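Local coordinates for protein lantibiotic dehydratase (Microbispora corallina, PDB 5EHK) that probably dehydrates serine and threonine residues of the NAI-107 precursor peptide in a tRNA-dependent reaction during lantibiotic biosynthesis, at residues 725-730 / 738-743. Sequence-based numbering, arbitrary orientation.
Sequences RRVLAV and LDLDDA
At the open end of an antiparallel hairpin, opposite its connecting turn, Arg725 reaches the carboxylate of Asp739. With CG anti to the backbone N (chi1 -178°), the side chain leaves CB extended; CG passes Asp739 OD1 and Asp741 CB at van der Waals distance, and CD lies beside the Asp741 carboxylate. Arg725 NE stays 4.1 Å from Asp741 OD2, beyond a salt bridge. A bend at chi3 (62°) turns the guanidinium back, so that Arg725 NH1 forms a salt bridge with Asp739 OD1 at 2.5 Å, while Arg725 NH2 lies 3.3 Å above the Arg726 guanidinium plane, offset toward its rim. The guanidinium and Asp739 carboxylate planes are 50° apart, and the hydrogen bond from Arg725 NH1 to Asp739 OD2 is weak, which argues against a flat, two-pronged pairing. Asp739 OD1 also accepts from Asp741 N through its anti lone pair (3.1 Å), closing an Asx turn. Within this turn, Leu740 N donates to Arg725 O at 2.7 Å. Val727 N donates to Leu738 O at 3.1 Å and Leu738 N to Val727 O at 2.9 Å. One carboxylate takes both guanidinium and turn N-H, consistent with Arg725 being tied to the turn before helix 743-755; Asp741 probably adds negative field.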
loop_
_atom_site.group_PDB
_atom_site.type_symbol
_atom_site.label_atom_id
_atom_site.label_comp_id
_atom_site.label_asym_id
_atom_site.label_seq_id
_atom_site.Cartn_x
_atom_site.Cartn_y
_atom_site.Cartn_z
ATOM N N ARG A 725 28.642 -19.329 -26.626
ATOM C CA ARG A 725 29.881 -19.660 -25.944
ATOM C C ARG A 725 30.378 -18.413 -25.209
ATOM O O ARG A 725 30.918 -18.499 -24.102
ATOM C CB ARG A 725 30.894 -20.195 -26.958
ATOM C CG ARG A 725 32.229 -20.634 -26.413
ATOM C CD ARG A 725 33.096 -21.117 -27.560
ATOM N NE ARG A 725 33.362 -20.037 -28.516
ATOM C CZ ARG A 725 34.388 -19.195 -28.427
ATOM N NH1 ARG A 725 35.253 -19.318 -27.437
ATOM N NH2 ARG A 725 34.555 -18.233 -29.321
ATOM N N ARG A 726 30.160 -17.249 -25.815
ATOM C CA ARG A 726 30.521 -15.982 -25.171
ATOM C C ARG A 726 29.298 -15.256 -24.622
ATOM O O ARG A 726 28.266 -15.101 -25.308
ATOM C CB ARG A 726 31.320 -15.067 -26.106
ATOM C CG ARG A 726 32.780 -15.472 -26.304
ATOM C CD ARG A 726 33.347 -14.877 -27.588
ATOM N NE ARG A 726 32.672 -15.425 -28.761
ATOM C CZ ARG A 726 32.909 -15.058 -30.017
ATOM N NH1 ARG A 726 33.792 -14.103 -30.282
ATOM N NH2 ARG A 726 32.236 -15.630 -31.001
ATOM N N VAL A 727 29.425 -14.821 -23.373
ATOM C CA VAL A 727 28.351 -14.109 -22.711
ATOM C C VAL A 727 28.916 -12.913 -21.968
ATOM O O VAL A 727 30.092 -12.875 -21.623
ATOM C CB VAL A 727 27.555 -15.009 -21.737
ATOM C CG1 VAL A 727 26.807 -16.097 -22.500
ATOM C CG2 VAL A 727 28.473 -15.619 -20.718
ATOM N N LEU A 728 28.065 -11.918 -21.768
ATOM C CA LEU A 728 28.354 -10.842 -20.846
ATOM C C LEU A 728 27.637 -11.211 -19.550
ATOM O O LEU A 728 26.415 -11.443 -19.550
ATOM C CB LEU A 728 27.805 -9.532 -21.400
ATOM C CG LEU A 728 28.261 -8.203 -20.790
ATOM C CD1 LEU A 728 29.781 -8.021 -20.869
ATOM C CD2 LEU A 728 27.539 -7.042 -21.463
ATOM N N ALA A 729 28.400 -11.317 -18.463
ATOM C CA ALA A 729 27.830 -11.579 -17.137
ATOM C C ALA A 729 27.545 -10.248 -16.449
ATOM O O ALA A 729 28.472 -9.504 -16.116
ATOM C CB ALA A 729 28.765 -12.438 -16.296
ATOM N N VAL A 730 26.262 -9.937 -16.283
ATOM C CA VAL A 730 25.837 -8.623 -15.808
ATOM C C VAL A 730 25.217 -8.617 -14.410
ATOM O O VAL A 730 24.297 -9.381 -14.119
ATOM C CB VAL A 730 24.813 -7.974 -16.789
ATOM C CG1 VAL A 730 24.397 -6.586 -16.298
ATOM C CG2 VAL A 730 25.396 -7.876 -18.194
ATOM N N LEU A 738 32.853 -13.044 -20.731
ATOM C CA LEU A 738 33.397 -14.363 -20.430
ATOM C C LEU A 738 33.328 -15.253 -21.660
ATOM O O LEU A 738 32.312 -15.293 -22.356
ATOM C CB LEU A 738 32.660 -15.044 -19.265
ATOM C CG LEU A 738 32.622 -14.407 -17.874
ATOM C CD1 LEU A 738 31.698 -15.228 -16.996
ATOM C CD2 LEU A 738 34.013 -14.264 -17.252
ATOM N N ASP A 739 34.429 -15.944 -21.934
ATOM C CA ASP A 739 34.420 -17.022 -22.904
ATOM C C ASP A 739 34.178 -18.356 -22.182
ATOM O O ASP A 739 35.051 -18.828 -21.439
ATOM C CB ASP A 739 35.745 -17.023 -23.668
ATOM C CG ASP A 739 35.679 -17.828 -24.948
ATOM O OD1 ASP A 739 35.155 -18.965 -24.923
ATOM O OD2 ASP A 739 36.107 -17.302 -25.999
ATOM N N LEU A 740 33.022 -18.982 -22.436
ATOM C CA LEU A 740 32.643 -20.181 -21.683
ATOM C C LEU A 740 33.299 -21.460 -22.193
ATOM O O LEU A 740 33.028 -22.552 -21.678
ATOM C CB LEU A 740 31.125 -20.369 -21.625
ATOM C CG LEU A 740 30.345 -19.312 -20.845
ATOM C CD1 LEU A 740 28.911 -19.766 -20.561
ATOM C CD2 LEU A 740 31.084 -18.921 -19.577
ATOM N N ASP A 741 34.164 -21.318 -23.194
ATOM C CA ASP A 741 34.976 -22.431 -23.672
ATOM C C ASP A 741 36.215 -22.472 -22.786
ATOM O O ASP A 741 36.716 -23.539 -22.423
ATOM C CB ASP A 741 35.370 -22.212 -25.144
ATOM C CG ASP A 741 35.414 -23.520 -25.970
ATOM O OD1 ASP A 741 35.792 -24.591 -25.429
ATOM O OD2 ASP A 741 35.070 -23.460 -27.177
ATOM N N ASP A 742 36.696 -21.287 -22.440
ATOM C CA ASP A 742 37.831 -21.131 -21.545
ATOM C C ASP A 742 37.603 -21.758 -20.164
ATOM O O ASP A 742 36.557 -21.573 -19.551
ATOM C CB ASP A 742 38.175 -19.655 -21.414
ATOM C CG ASP A 742 39.507 -19.430 -20.756
ATOM O OD1 ASP A 742 39.816 -20.101 -19.754
ATOM O OD2 ASP A 742 40.262 -18.583 -21.255
ATOM N N ALA A 743 38.591 -22.509 -19.686
ATOM C CA ALA A 743 38.471 -23.208 -18.405
ATOM C C ALA A 743 38.578 -22.249 -17.219
ATOM O O ALA A 743 37.868 -22.411 -16.228
ATOM C CB ALA A 743 39.522 -24.333 -18.294
#